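Long-range contacts in peptidoglycan hydrolase FlgJ (Sphingomonas sp. A1, PDB 3VWO), which probably hydrolyses the peptidoglycan layer in the periplasm so that the flagellar rod can be assembled, through the C-terminal glycoside hydrolase family 73 domain described here: residues P10-A15 with Q93-Y98; A68-Y73 with R81-R86. One frame throughout, in Å; residues are numbered along the deposited sequence.

Contact 1: P10-A15 with Q93-Y98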
loop_
_atom_site.group_PDB
_atom_site.type_symbol
_atom_site.label_atom_id
_atom_site.label_comp_id
_atom_site.label_asym_id
_atom_site.label_seq_id
_atom_site.Cartn_x
_atom_site.Cartn_y
_atom_site.Cartn_z
ATOM N N PRO A 10 4.778 -1.758 -13.373
ATOM C CA PRO A 10 5.223 -3.113 -13.728
ATOM C C PRO A 10 5.181 -4.095 -12.557
ATOM O O PRO A 10 4.657 -5.197 -12.703
ATOM C CB PRO A 10 6.671 -2.893 -14.165
ATOM C CG PRO A 10 6.682 -1.524 -14.698
ATOM C CD PRO A 10 5.743 -0.740 -13.830
ATOM N N GLN A 11 5.717 -3.692 -11.409
ATOM C CA GLN A 11 5.698 -4.543 -10.220
ATOM C C GLN A 11 4.293 -4.693 -9.647
ATOM O O GLN A 11 3.963 -5.710 -9.033
ATOM C CB GLN A 11 6.652 -3.994 -9.156
ATOM C CG GLN A 11 8.124 -4.042 -9.550
ATOM C CD GLN A 11 8.514 -2.961 -10.542
ATOM O OE1 GLN A 11 7.769 -2.006 -10.762
ATOM N NE2 GLN A 11 9.687 -3.110 -11.148
ATOM N N ALA A 12 3.458 -3.684 -9.852
ATOM C CA ALA A 12 2.080 -3.758 -9.398
ATOM C C ALA A 12 1.347 -4.826 -10.204
ATOM O O ALA A 12 0.537 -5.581 -9.667
ATOM C CB ALA A 12 1.400 -2.418 -9.549
ATOM N N ALA A 13 1.660 -4.895 -11.493
ATOM C CA ALA A 13 1.028 -5.857 -12.400
ATOM C C ALA A 13 1.148 -7.317 -11.941
ATOM O O ALA A 13 0.157 -8.056 -11.926
ATOM C CB ALA A 13 1.585 -5.690 -13.818
ATOM N N LYS A 14 2.357 -7.729 -11.574
ATOM C CA LYS A 14 2.607 -9.097 -11.121
ATOM C C LYS A 14 1.822 -9.452 -9.860
ATOM O O LYS A 14 1.191 -10.510 -9.785
ATOM C CB LYS A 14 4.099 -9.316 -10.852
ATOM C CG LYS A 14 5.037 -8.653 -11.844
ATOM C CD LYS A 14 6.473 -9.126 -11.633
ATOM C CE LYS A 14 6.975 -8.809 -10.231
ATOM N NZ LYS A 14 7.415 -7.386 -10.073
ATOM N N ALA A 15 1.873 -8.574 -8.861
ATOM C CA ALA A 15 1.160 -8.817 -7.608
ATOM C C ALA A 15 -0.347 -8.727 -7.819
ATOM O O ALA A 15 -1.125 -9.446 -7.183
ATOM C CB ALA A 15 1.603 -7.820 -6.541
ATOM N N GLN A 93 9.944 -6.752 -4.649
ATOM C CA GLN A 93 9.885 -7.468 -3.385
ATOM C C GLN A 93 8.772 -6.916 -2.491
ATOM O O GLN A 93 8.081 -7.677 -1.809
ATOM C CB GLN A 93 11.241 -7.383 -2.683
ATOM C CG GLN A 93 11.410 -8.352 -1.542
ATOM C CD GLN A 93 12.848 -8.458 -1.091
ATOM O OE1 GLN A 93 13.372 -7.557 -0.438
ATOM N NE2 GLN A 93 13.501 -9.559 -1.448
ATOM N N ALA A 94 8.606 -5.593 -2.497
ATOM C CA ALA A 94 7.560 -4.939 -1.714
ATOM C C ALA A 94 6.159 -5.376 -2.167
ATOM O O ALA A 94 5.304 -5.743 -1.351
ATOM C CB ALA A 94 7.688 -3.438 -1.829
ATOM N N PHE A 95 5.926 -5.324 -3.470
ATOM C CA PHE A 95 4.626 -5.730 -4.014
ATOM C C PHE A 95 4.332 -7.213 -3.768
ATOM O O PHE A 95 3.205 -7.574 -3.436
ATOM C CB PHE A 95 4.524 -5.399 -5.508
ATOM C CG PHE A 95 4.155 -3.964 -5.788
ATOM C CD1 PHE A 95 2.834 -3.559 -5.761
ATOM C CD2 PHE A 95 5.134 -3.024 -6.079
ATOM C CE1 PHE A 95 2.486 -2.245 -6.020
ATOM C CE2 PHE A 95 4.795 -1.706 -6.338
ATOM C CZ PHE A 95 3.469 -1.318 -6.307
ATOM N N GLN A 96 5.344 -8.064 -3.920
ATOM C CA GLN A 96 5.182 -9.493 -3.663
ATOM C C GLN A 96 4.863 -9.767 -2.197
ATOM O O GLN A 96 4.075 -10.661 -1.883
ATOM C CB GLN A 96 6.438 -10.266 -4.068
ATOM C CG GLN A 96 6.733 -10.253 -5.559
ATOM C CD GLN A 96 6.070 -11.394 -6.303
ATOM O OE1 GLN A 96 5.084 -11.971 -5.837
ATOM N NE2 GLN A 96 6.615 -11.733 -7.465
ATOM N N ASP A 97 5.491 -9.018 -1.296
ATOM C CA ASP A 97 5.201 -9.187 0.119
ATOM C C ASP A 97 3.767 -8.756 0.417
ATOM O O ASP A 97 3.060 -9.413 1.190
ATOM C CB ASP A 97 6.210 -8.429 0.998
ATOM C CG ASP A 97 6.207 -8.921 2.436
ATOM O OD1 ASP A 97 6.001 -10.136 2.640
ATOM O OD2 ASP A 97 6.401 -8.105 3.362
ATOM N N TYR A 98 3.323 -7.670 -0.216
ATOM C CA TYR A 98 1.947 -7.192 -0.046
ATOM C C TYR A 98 0.938 -8.244 -0.516
ATOM O O TYR A 98 -0.046 -8.517 0.173
ATOM C CB TYR A 98 1.727 -5.874 -0.796
ATOM C CG TYR A 98 0.271 -5.450 -0.921
ATOM C CD1 TYR A 98 -0.350 -4.705 0.075
ATOM C CD2 TYR A 98 -0.476 -5.789 -2.043
ATOM C CE1 TYR A 98 -1.683 -4.314 -0.045
ATOM C CE2 TYR A 98 -1.799 -5.409 -2.167
ATOM C CZ TYR A 98 -2.396 -4.669 -1.170
ATOM O OH TYR A 98 -3.712 -4.291 -1.308
#
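Residues 10-15 and 93-98 run side by side in the same general direction, the N-to-C directions of these two helical segments 25° apart and their axes 8.7 Å apart at closest approach. The backbones come nearest at Ala15 and Gln96, whose CA atoms are 5.7 Å from each other. Phe95 carries the contact. Its CG stands beside the backbone N and anti to the carbonyl carbon (chi1 -82°), which lays the ring against the turn at Gln11 and Ala12. Gln11 C and Ala12 CA lie over one ring face, both offset toward the rim. Gln11 CB reaches Phe95 CD2 at 3.6 Å, while on the other side of the ring axis Ala12 CB meets Phe95 CE1 at 3.7 Å. One turn on, Ala15 CB lies 3.9 Å from Phe95 CB and also touches Phe95 O. An alanine in place of Phe95 would probably open a gap over the Gln11-Ala12 turn and take from Phe53 the ring that meets it nearly at right angles. Farther along, the side chains of Lys14 and Gln96 cross at about a right angle, Lys14 CE 4.0 Å from Gln96 NE2. Leu26 of helix 23-34 touches Phe95 and Ala15, and Val27 touches Ala12. The arrangement is near-parallel packing of helices 2-19 and 91-104 in the helical part of this lysozyme-clan domain.

Contact 2: A68-Y73 with R81-R86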
loop_
_atom_site.group_PDB
_atom_site.type_symbol
_atom_site.label_atom_id
_atom_site.label_comp_id
_atom_site.label_asym_id
_atom_site.label_seq_id
_atom_site.Cartn_x
_atom_site.Cartn_y
_atom_site.Cartn_z
ATOM N N ALA A 68 10.405 3.886 11.996
ATOM C CA ALA A 68 9.806 5.083 11.425
ATOM C C ALA A 68 8.623 5.562 12.248
ATOM O O ALA A 68 7.923 4.771 12.877
ATOM C CB ALA A 68 9.387 4.844 9.971
ATOM N N ARG A 69 8.427 6.874 12.249
ATOM C CA ARG A 69 7.290 7.491 12.897
ATOM C C ARG A 69 6.043 7.042 12.159
ATOM O O ARG A 69 6.054 6.929 10.934
ATOM C CB ARG A 69 7.433 9.014 12.813
ATOM C CG ARG A 69 6.160 9.796 13.036
ATOM C CD ARG A 69 6.362 11.272 12.691
ATOM N NE ARG A 69 5.117 12.028 12.808
ATOM C CZ ARG A 69 4.176 12.071 11.870
ATOM N NH1 ARG A 69 4.329 11.401 10.735
ATOM N NH2 ARG A 69 3.073 12.779 12.069
ATOM N N THR A 70 4.979 6.762 12.902
ATOM C CA THR A 70 3.717 6.389 12.280
ATOM C C THR A 70 2.519 6.894 13.083
ATOM O O THR A 70 2.571 6.984 14.311
ATOM C CB THR A 70 3.615 4.867 12.084
ATOM O OG1 THR A 70 2.502 4.566 11.234
ATOM C CG2 THR A 70 3.457 4.161 13.422
ATOM N N VAL A 71 1.445 7.227 12.372
ATOM C CA VAL A 71 0.233 7.747 12.985
ATOM C C VAL A 71 -0.871 6.701 12.916
ATOM O O VAL A 71 -1.141 6.136 11.856
ATOM C CB VAL A 71 -0.254 9.017 12.266
ATOM C CG1 VAL A 71 -1.526 9.546 12.918
ATOM C CG2 VAL A 71 0.837 10.078 12.273
ATOM N N GLU A 72 -1.503 6.437 14.051
ATOM C CA GLU A 72 -2.573 5.443 14.101
ATOM C C GLU A 72 -3.751 5.990 14.890
ATOM O O GLU A 72 -3.581 6.854 15.745
ATOM C CB GLU A 72 -2.061 4.142 14.723
ATOM C CG GLU A 72 -0.910 3.505 13.950
ATOM C CD GLU A 72 -0.338 2.285 14.645
ATOM O OE1 GLU A 72 -0.776 1.982 15.775
ATOM O OE2 GLU A 72 0.552 1.632 14.060
ATOM N N TYR A 73 -4.949 5.501 14.595
ATOM C CA TYR A 73 -6.127 5.962 15.309
ATOM C C TYR A 73 -6.742 4.823 16.104
ATOM O O TYR A 73 -6.927 3.715 15.595
ATOM C CB TYR A 73 -7.140 6.591 14.347
ATOM C CG TYR A 73 -6.578 7.786 13.614
ATOM C CD1 TYR A 73 -6.658 9.063 14.159
ATOM C CD2 TYR A 73 -5.936 7.637 12.391
ATOM C CE1 TYR A 73 -6.127 10.158 13.495
ATOM C CE2 TYR A 73 -5.403 8.723 11.723
ATOM C CZ TYR A 73 -5.501 9.981 12.278
ATOM O OH TYR A 73 -4.968 11.061 11.612
ATOM N N ARG A 81 3.633 7.198 17.168
ATOM C CA ARG A 81 4.761 6.460 17.718
ATOM C C ARG A 81 5.769 6.043 16.657
ATOM O O ARG A 81 5.554 6.233 15.461
ATOM C CB ARG A 81 4.280 5.238 18.507
ATOM C CG ARG A 81 3.056 4.563 17.928
ATOM C CD ARG A 81 2.639 3.355 18.755
ATOM N NE ARG A 81 1.339 2.839 18.334
ATOM C CZ ARG A 81 0.205 3.037 18.999
ATOM N NH1 ARG A 81 -0.933 2.534 18.538
ATOM N NH2 ARG A 81 0.208 3.730 20.130
ATOM N N VAL A 82 6.876 5.479 17.118
ATOM C CA VAL A 82 7.897 4.941 16.238
ATOM C C VAL A 82 7.795 3.421 16.274
ATOM O O VAL A 82 7.806 2.818 17.348
ATOM C CB VAL A 82 9.303 5.387 16.685
ATOM C CG1 VAL A 82 10.377 4.630 15.918
ATOM C CG2 VAL A 82 9.463 6.892 16.496
ATOM N N GLU A 83 7.663 2.808 15.102
ATOM C CA GLU A 83 7.532 1.361 15.004
ATOM C C GLU A 83 8.532 0.814 13.999
ATOM O O GLU A 83 9.106 1.567 13.224
ATOM C CB GLU A 83 6.121 0.993 14.555
ATOM C CG GLU A 83 5.014 1.572 15.415
ATOM C CD GLU A 83 4.607 0.649 16.545
ATOM O OE1 GLU A 83 5.459 -0.135 17.013
ATOM O OE2 GLU A 83 3.429 0.704 16.959
ATOM N N ARG A 84 8.733 -0.502 14.006
ATOM C CA ARG A 84 9.605 -1.143 13.030
ATOM C C ARG A 84 8.821 -1.485 11.766
ATOM O O ARG A 84 7.856 -2.245 11.822
ATOM C CB ARG A 84 10.170 -2.448 13.604
ATOM C CG ARG A 84 11.654 -2.422 13.898
ATOM C CD ARG A 84 11.921 -1.926 15.300
ATOM N NE ARG A 84 13.340 -2.005 15.630
ATOM C CZ ARG A 84 13.852 -1.662 16.808
ATOM N NH1 ARG A 84 13.060 -1.214 17.772
ATOM N NH2 ARG A 84 15.156 -1.767 17.018
ATOM N N PHE A 85 9.247 -0.950 10.629
ATOM C CA PHE A 85 8.620 -1.280 9.345
ATOM C C PHE A 85 9.537 -2.191 8.557
ATOM O O PHE A 85 10.757 -2.168 8.737
ATOM C CB PHE A 85 8.336 -0.010 8.533
ATOM C CG PHE A 85 7.200 0.807 9.071
ATOM C CD1 PHE A 85 5.918 0.668 8.548
ATOM C CD2 PHE A 85 7.405 1.698 10.113
ATOM C CE1 PHE A 85 4.870 1.414 9.046
ATOM C CE2 PHE A 85 6.359 2.449 10.620
ATOM C CZ PHE A 85 5.087 2.310 10.084
ATOM N N ARG A 86 8.952 -3.003 7.685
ATOM C CA ARG A 86 9.742 -3.830 6.793
ATOM C C ARG A 86 10.493 -2.952 5.805
ATOM O O ARG A 86 10.044 -1.856 5.468
ATOM C CB ARG A 86 8.842 -4.815 6.047
ATOM C CG ARG A 86 8.000 -5.650 6.997
ATOM C CD ARG A 86 7.120 -6.673 6.281
ATOM N NE ARG A 86 6.219 -7.318 7.236
ATOM C CZ ARG A 86 5.491 -8.401 6.979
ATOM N NH1 ARG A 86 5.536 -8.974 5.784
ATOM N NH2 ARG A 86 4.706 -8.907 7.922
#
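Ala68 and Glu83 pair through both backbone bonds, Ala68 N to Glu83 O (2.9 Å) and Glu83 N to Ala68 O (3.0 Å). Thr70 and Arg81 do the same, Thr70 N reaching Arg81 O at 2.7 Å and Arg81 N giving the return bond to Thr70 O. Between them Arg69 and Val82 form a non-hydrogen-bonded pair of this antiparallel beta hairpin (strands 65-74 and 77-86), where Val82 CA and Arg69 CA direct C-H groups at Ala68 O and Arg81 O. Glu72 CG is anti to the carbonyl carbon (chi1 -60°) and the chain then runs extended to Arg81, whose NH1 meets Glu72 OE1 at 2.8 Å; the donor lies on the anti side, 29° out of the carboxylate plane, and the two flat groups stand 81° apart. Arg81 NE also forms a salt bridge with Glu83 OE2 at 3.3 Å. Glu72 OE2 forms a salt bridge with Lys56 NZ. On the face of Ala68, Thr70 and Glu83, the Phe85 ring turns its edge to Thr70 CB (3.6 Å) and Ala68 O, with Ala68 CB against Phe85 CD2. Arg81 thus links the two carboxylates, and with Lys56 this network probably fixes the position of the Glu72 carboxylate.

In the fold
Contact 2 is nested along the chain inside the loop that contact 1 closes, and the two lie on opposite sides of the chain's centre, about 22 Å apart between centres. Strand 77-86 is followed, after a short connection, by helix 91-104, and the two contacts touch between these elements: Arg86 NH1 forms a 2.7 Å salt bridge with Asp97 OD2, tying the base of the hairpin to the helix that packs on 10-15. A bound buffer molecule, HEPES, lies about 6 Å from the side chain of Glu72 but about 13 Å from that of Phe95. Contact 2 is thus the nearer to this ligand, on a surface hairpin, whereas contact 1 belongs to the helical body.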